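Local coordinates for catalase-3 (Neurospora crassa, PDB 4AJ9), which breaks down hydrogen peroxide into water and oxygen with the help of heme, and so probably protects the cell from its toxic effects, at residues C[237-241]-C[242-246]; C[458-461]-C[462-466]. One frame throughout, in Å; residues are numbered along the deposited sequence.

Interaction 1: C[237-241]-C[242-246]; sequences AALVW and EEAQV
One half of a capping box starts helix 241-250: the backbone N of V240, the N-cap residue, gives its hydrogen to OE1 of E243 at 3.2 Å, nearly straight at 164°. With valine at the N-cap, the reciprocal side-chain bond is missing. E243 reaches back because CG stands anti to its own backbone N (chi1 177°) and the chain beyond is extended, its OE1 passing 3.4 Å from CB of L239. The opening turn is tied by A244 N, which meets V240 O at 2.9 Å, with E243 N adding a weak bond to the same oxygen. Q245 N then binds W241 O. One turn apart, the side chains of this last pair stack: CG of Q245 lies over one indole face, 3.7 Å from the centroid of the six-membered ring of W241 in a CH-pi contact, and the amide continues past the NE1-CE2-CZ2 rim of the indole, stacked on it with the planes 27° apart. OE1 of Q245 is held by K250 of the second subunit. The E243 carboxylate is shared, OE1 pairing with K669 and OE2 with K625. The turn borders both that subunit and helix 454-468, whose F466 meets W241 edge-to-face.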
loop_
_atom_site.group_PDB
_atom_site.type_symbol
_atom_site.label_atom_id
_atom_site.label_comp_id
_atom_site.label_asym_id
_atom_site.label_seq_id
_atom_site.Cartn_x
_atom_site.Cartn_y
_atom_site.Cartn_z
ATOM N N ALA C 237 -40.342 0.446 -11.248
ATOM C CA ALA C 237 -41.065 -0.643 -10.597
ATOM C C ALA C 237 -40.390 -0.974 -9.280
ATOM O O ALA C 237 -39.173 -0.859 -9.163
ATOM C CB ALA C 237 -41.098 -1.880 -11.498
ATOM N N ALA C 238 -41.173 -1.375 -8.282
ATOM C CA ALA C 238 -40.614 -1.701 -6.972
ATOM C C ALA C 238 -41.251 -2.939 -6.359
ATOM O O ALA C 238 -42.354 -3.344 -6.722
ATOM C CB ALA C 238 -40.750 -0.520 -6.031
ATOM N N LEU C 239 -40.528 -3.537 -5.422
ATOM C CA LEU C 239 -40.992 -4.699 -4.697
ATOM C C LEU C 239 -41.807 -4.223 -3.497
ATOM O O LEU C 239 -41.992 -3.019 -3.321
ATOM C CB LEU C 239 -39.772 -5.485 -4.219
ATOM C CG LEU C 239 -38.751 -5.821 -5.314
ATOM C CD1 LEU C 239 -37.499 -6.493 -4.726
ATOM C CD2 LEU C 239 -39.380 -6.699 -6.394
ATOM N N VAL C 240 -42.297 -5.153 -2.676
ATOM C CA VAL C 240 -42.796 -4.801 -1.347
ATOM C C VAL C 240 -41.787 -5.299 -0.307
ATOM O O VAL C 240 -41.002 -6.200 -0.597
ATOM C CB VAL C 240 -44.229 -5.354 -1.084
ATOM C CG1 VAL C 240 -45.208 -4.742 -2.088
ATOM C CG2 VAL C 240 -44.261 -6.876 -1.169
ATOM N N TRP C 241 -41.782 -4.698 0.879
ATOM C CA TRP C 241 -40.738 -4.995 1.863
ATOM C C TRP C 241 -40.666 -6.477 2.255
ATOM O O TRP C 241 -39.585 -7.083 2.252
ATOM C CB TRP C 241 -40.872 -4.106 3.104
ATOM C CG TRP C 241 -39.830 -4.400 4.142
ATOM C CD1 TRP C 241 -40.047 -4.784 5.436
ATOM C CD2 TRP C 241 -38.406 -4.378 3.964
ATOM N NE1 TRP C 241 -38.843 -4.988 6.077
ATOM C CE2 TRP C 241 -37.824 -4.746 5.196
ATOM C CE3 TRP C 241 -37.568 -4.080 2.883
ATOM C CZ2 TRP C 241 -36.441 -4.808 5.383
ATOM C CZ3 TRP C 241 -36.191 -4.157 3.064
ATOM C CH2 TRP C 241 -35.643 -4.517 4.307
ATOM N N GLU C 242 -41.819 -7.061 2.572
ATOM C CA GLU C 242 -41.880 -8.466 2.968
ATOM C C GLU C 242 -41.327 -9.400 1.887
ATOM O O GLU C 242 -40.841 -10.475 2.194
ATOM C CB GLU C 242 -43.311 -8.874 3.378
ATOM C CG GLU C 242 -44.401 -8.551 2.371
ATOM C CD GLU C 242 -45.002 -7.158 2.545
ATOM O OE1 GLU C 242 -44.315 -6.253 3.070
ATOM O OE2 GLU C 242 -46.173 -6.970 2.143
ATOM N N GLU C 243 -41.414 -8.975 0.629
ATOM C CA GLU C 243 -40.859 -9.704 -0.508
ATOM C C GLU C 243 -39.347 -9.521 -0.572
ATOM O O GLU C 243 -38.587 -10.488 -0.685
ATOM C CB GLU C 243 -41.468 -9.142 -1.790
ATOM C CG GLU C 243 -40.966 -9.733 -3.099
ATOM C CD GLU C 243 -41.639 -9.080 -4.295
ATOM O OE1 GLU C 243 -42.153 -7.944 -4.137
ATOM O OE2 GLU C 243 -41.679 -9.701 -5.380
ATOM N N ALA C 244 -38.922 -8.261 -0.528
ATOM C CA ALA C 244 -37.502 -7.907 -0.594
ATOM C C ALA C 244 -36.677 -8.631 0.464
ATOM O O ALA C 244 -35.523 -8.988 0.220
ATOM C CB ALA C 244 -37.322 -6.395 -0.463
ATOM N N GLN C 245 -37.274 -8.865 1.629
ATOM C CA GLN C 245 -36.575 -9.543 2.720
ATOM C C GLN C 245 -36.299 -11.011 2.418
ATOM O O GLN C 245 -35.199 -11.496 2.648
ATOM C CB GLN C 245 -37.364 -9.439 4.013
ATOM C CG GLN C 245 -37.365 -8.069 4.636
ATOM C CD GLN C 245 -37.785 -8.140 6.075
ATOM O OE1 GLN C 245 -38.905 -8.533 6.379
ATOM N NE2 GLN C 245 -36.871 -7.803 6.978
ATOM N N VAL C 246 -37.306 -11.721 1.928
ATOM C CA VAL C 246 -37.120 -13.121 1.566
ATOM C C VAL C 246 -36.139 -13.222 0.405
ATOM O O VAL C 246 -35.280 -14.106 0.366
ATOM C CB VAL C 246 -38.461 -13.783 1.199
ATOM C CG1 VAL C 246 -38.229 -15.157 0.599
ATOM C CG2 VAL C 246 -39.367 -13.853 2.440
#

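Interaction 2: C[458-461]-C[462-466]; sequences QFVI and NAIRF
Q458, N462 and R465 line one side of the α-helix 454-468, spaced i, i+4 and i+7, and their polar ends gather on a single oxygen. The backbone bonds are the regular i to i+4 set: N462 N to Q458 O, A463 N to F459 O, I464 N to V460 O, and R465 N to I461 O. Among side chains, OD1 of N462 accepts twice. NE2 of Q458, brought round by the bend at chi2 (66°), donates at 2.9 Å from above the carbonyl plane, 50° out of it, whereas NH1 of R465 arrives at 3.0 Å almost in line with the C=O bond. A leucine in place of N462 would probably leave Q458 NE2 and R465 NH1, now 3.5 Å apart, without the acceptor these two donors share. Other partners fix the far ends: OE1 of Q458 accepts from D677 N and R494 NH2, and NH2 of R465 reaches the carboxylate of D677 and the carbonyl of R494. P606 of the second subunit packs on N462. On another side of the helix the apolar pair V460 and I464 run side by side, CG1 of V460 4.0 Å from CD1 of I464. In methyl-on-face packing, the extended chain of R465 carries its guanidinium past I461, whose CG2 rests over one face toward the rim, 3.6 Å from NE of R465.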
loop_
_atom_site.group_PDB
_atom_site.type_symbol
_atom_site.label_atom_id
_atom_site.label_comp_id
_atom_site.label_asym_id
_atom_site.label_seq_id
_atom_site.Cartn_x
_atom_site.Cartn_y
_atom_site.Cartn_z
ATOM N N GLN C 458 -48.928 4.388 2.092
ATOM C CA GLN C 458 -48.991 3.387 3.148
ATOM C C GLN C 458 -47.671 2.612 3.224
ATOM O O GLN C 458 -47.212 2.280 4.309
ATOM C CB GLN C 458 -50.178 2.436 2.947
ATOM C CG GLN C 458 -50.409 1.486 4.127
ATOM C CD GLN C 458 -50.838 2.199 5.389
ATOM O OE1 GLN C 458 -51.927 2.776 5.453
ATOM N NE2 GLN C 458 -49.996 2.149 6.411
ATOM N N PHE C 459 -47.062 2.340 2.069
ATOM C CA PHE C 459 -45.783 1.632 2.035
ATOM C C PHE C 459 -44.707 2.423 2.773
ATOM O O PHE C 459 -43.918 1.859 3.534
ATOM C CB PHE C 459 -45.339 1.359 0.600
ATOM C CG PHE C 459 -46.122 0.274 -0.088
ATOM C CD1 PHE C 459 -46.694 -0.748 0.638
ATOM C CD2 PHE C 459 -46.269 0.273 -1.465
ATOM C CE1 PHE C 459 -47.398 -1.752 0.003
ATOM C CE2 PHE C 459 -46.976 -0.721 -2.101
ATOM C CZ PHE C 459 -47.536 -1.736 -1.362
ATOM N N VAL C 460 -44.673 3.733 2.531
ATOM C CA VAL C 460 -43.736 4.617 3.223
ATOM C C VAL C 460 -43.948 4.551 4.734
ATOM O O VAL C 460 -43.001 4.351 5.503
ATOM C CB VAL C 460 -43.879 6.080 2.746
ATOM C CG1 VAL C 460 -43.128 7.028 3.674
ATOM C CG2 VAL C 460 -43.423 6.241 1.270
ATOM N N ILE C 461 -45.195 4.698 5.169
ATOM C CA ILE C 461 -45.503 4.662 6.596
ATOM C C ILE C 461 -45.129 3.314 7.226
ATOM O O ILE C 461 -44.572 3.256 8.323
ATOM C CB ILE C 461 -47.003 4.959 6.833
ATOM C CG1 ILE C 461 -47.243 6.468 6.821
ATOM C CG2 ILE C 461 -47.471 4.367 8.161
ATOM C CD1 ILE C 461 -48.683 6.851 6.564
ATOM N N ASN C 462 -45.465 2.235 6.529
ATOM C CA ASN C 462 -45.168 0.891 7.001
ATOM C C ASN C 462 -43.671 0.598 7.057
ATOM O O ASN C 462 -43.217 -0.153 7.911
ATOM C CB ASN C 462 -45.892 -0.157 6.152
ATOM C CG ASN C 462 -47.383 -0.202 6.440
ATOM O OD1 ASN C 462 -47.861 0.420 7.394
ATOM N ND2 ASN C 462 -48.116 -0.948 5.635
ATOM N N ALA C 463 -42.914 1.179 6.134
ATOM C CA ALA C 463 -41.465 1.037 6.162
ATOM C C ALA C 463 -40.910 1.775 7.382
ATOM O O ALA C 463 -40.047 1.267 8.103
ATOM C CB ALA C 463 -40.850 1.563 4.866
ATOM N N ILE C 464 -41.421 2.978 7.625
ATOM C CA ILE C 464 -40.996 3.739 8.799
ATOM C C ILE C 464 -41.379 3.009 10.080
ATOM O O ILE C 464 -40.585 2.936 11.022
ATOM C CB ILE C 464 -41.583 5.163 8.809
ATOM C CG1 ILE C 464 -41.111 5.941 7.569
ATOM C CG2 ILE C 464 -41.190 5.889 10.098
ATOM C CD1 ILE C 464 -41.791 7.331 7.392
ATOM N N ARG C 465 -42.596 2.461 10.114
ATOM C CA ARG C 465 -43.020 1.640 11.254
ATOM C C ARG C 465 -42.071 0.461 11.472
ATOM O O ARG C 465 -41.651 0.184 12.596
ATOM C CB ARG C 465 -44.441 1.088 11.037
ATOM C CG ARG C 465 -45.560 2.110 11.169
ATOM C CD ARG C 465 -46.901 1.503 10.692
ATOM N NE ARG C 465 -48.061 2.296 11.098
ATOM C CZ ARG C 465 -49.299 2.113 10.638
ATOM N NH1 ARG C 465 -49.552 1.180 9.724
ATOM N NH2 ARG C 465 -50.288 2.878 11.087
ATOM N N PHE C 466 -41.754 -0.252 10.398
ATOM C CA PHE C 466 -40.875 -1.417 10.520
ATOM C C PHE C 466 -39.524 -0.985 11.106
ATOM O O PHE C 466 -39.089 -1.499 12.140
ATOM C CB PHE C 466 -40.703 -2.105 9.157
ATOM C CG PHE C 466 -39.620 -3.157 9.130
ATOM C CD1 PHE C 466 -38.309 -2.808 8.845
ATOM C CD2 PHE C 466 -39.920 -4.497 9.375
ATOM C CE1 PHE C 466 -37.299 -3.769 8.816
ATOM C CE2 PHE C 466 -38.916 -5.471 9.347
ATOM C CZ PHE C 466 -37.602 -5.105 9.063
#

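In the fold
Interactions 1 and 2 illustrate how a helix start and a helix middle solve different problems. Both are buried, and both border the second subunit, but the centre of 237-246 is about 15 Å from the centre of the chain and that of 458-466 about 21 Å. At the helix start a glutamate takes up a backbone N-H that precedes the first turn; in mid-helix the backbone pairs with itself, and one side-chain amide and a guanidinium share the amide oxygen of an asparagine. The two helices, one from the catalase core region and the other from the catalase-related immune-responsive region, meet directly: NE1 of W241 lies 3.2 Å from CZ of F466, and V240 packs on F459. F674, near the C-terminus, touches both V240 and F459.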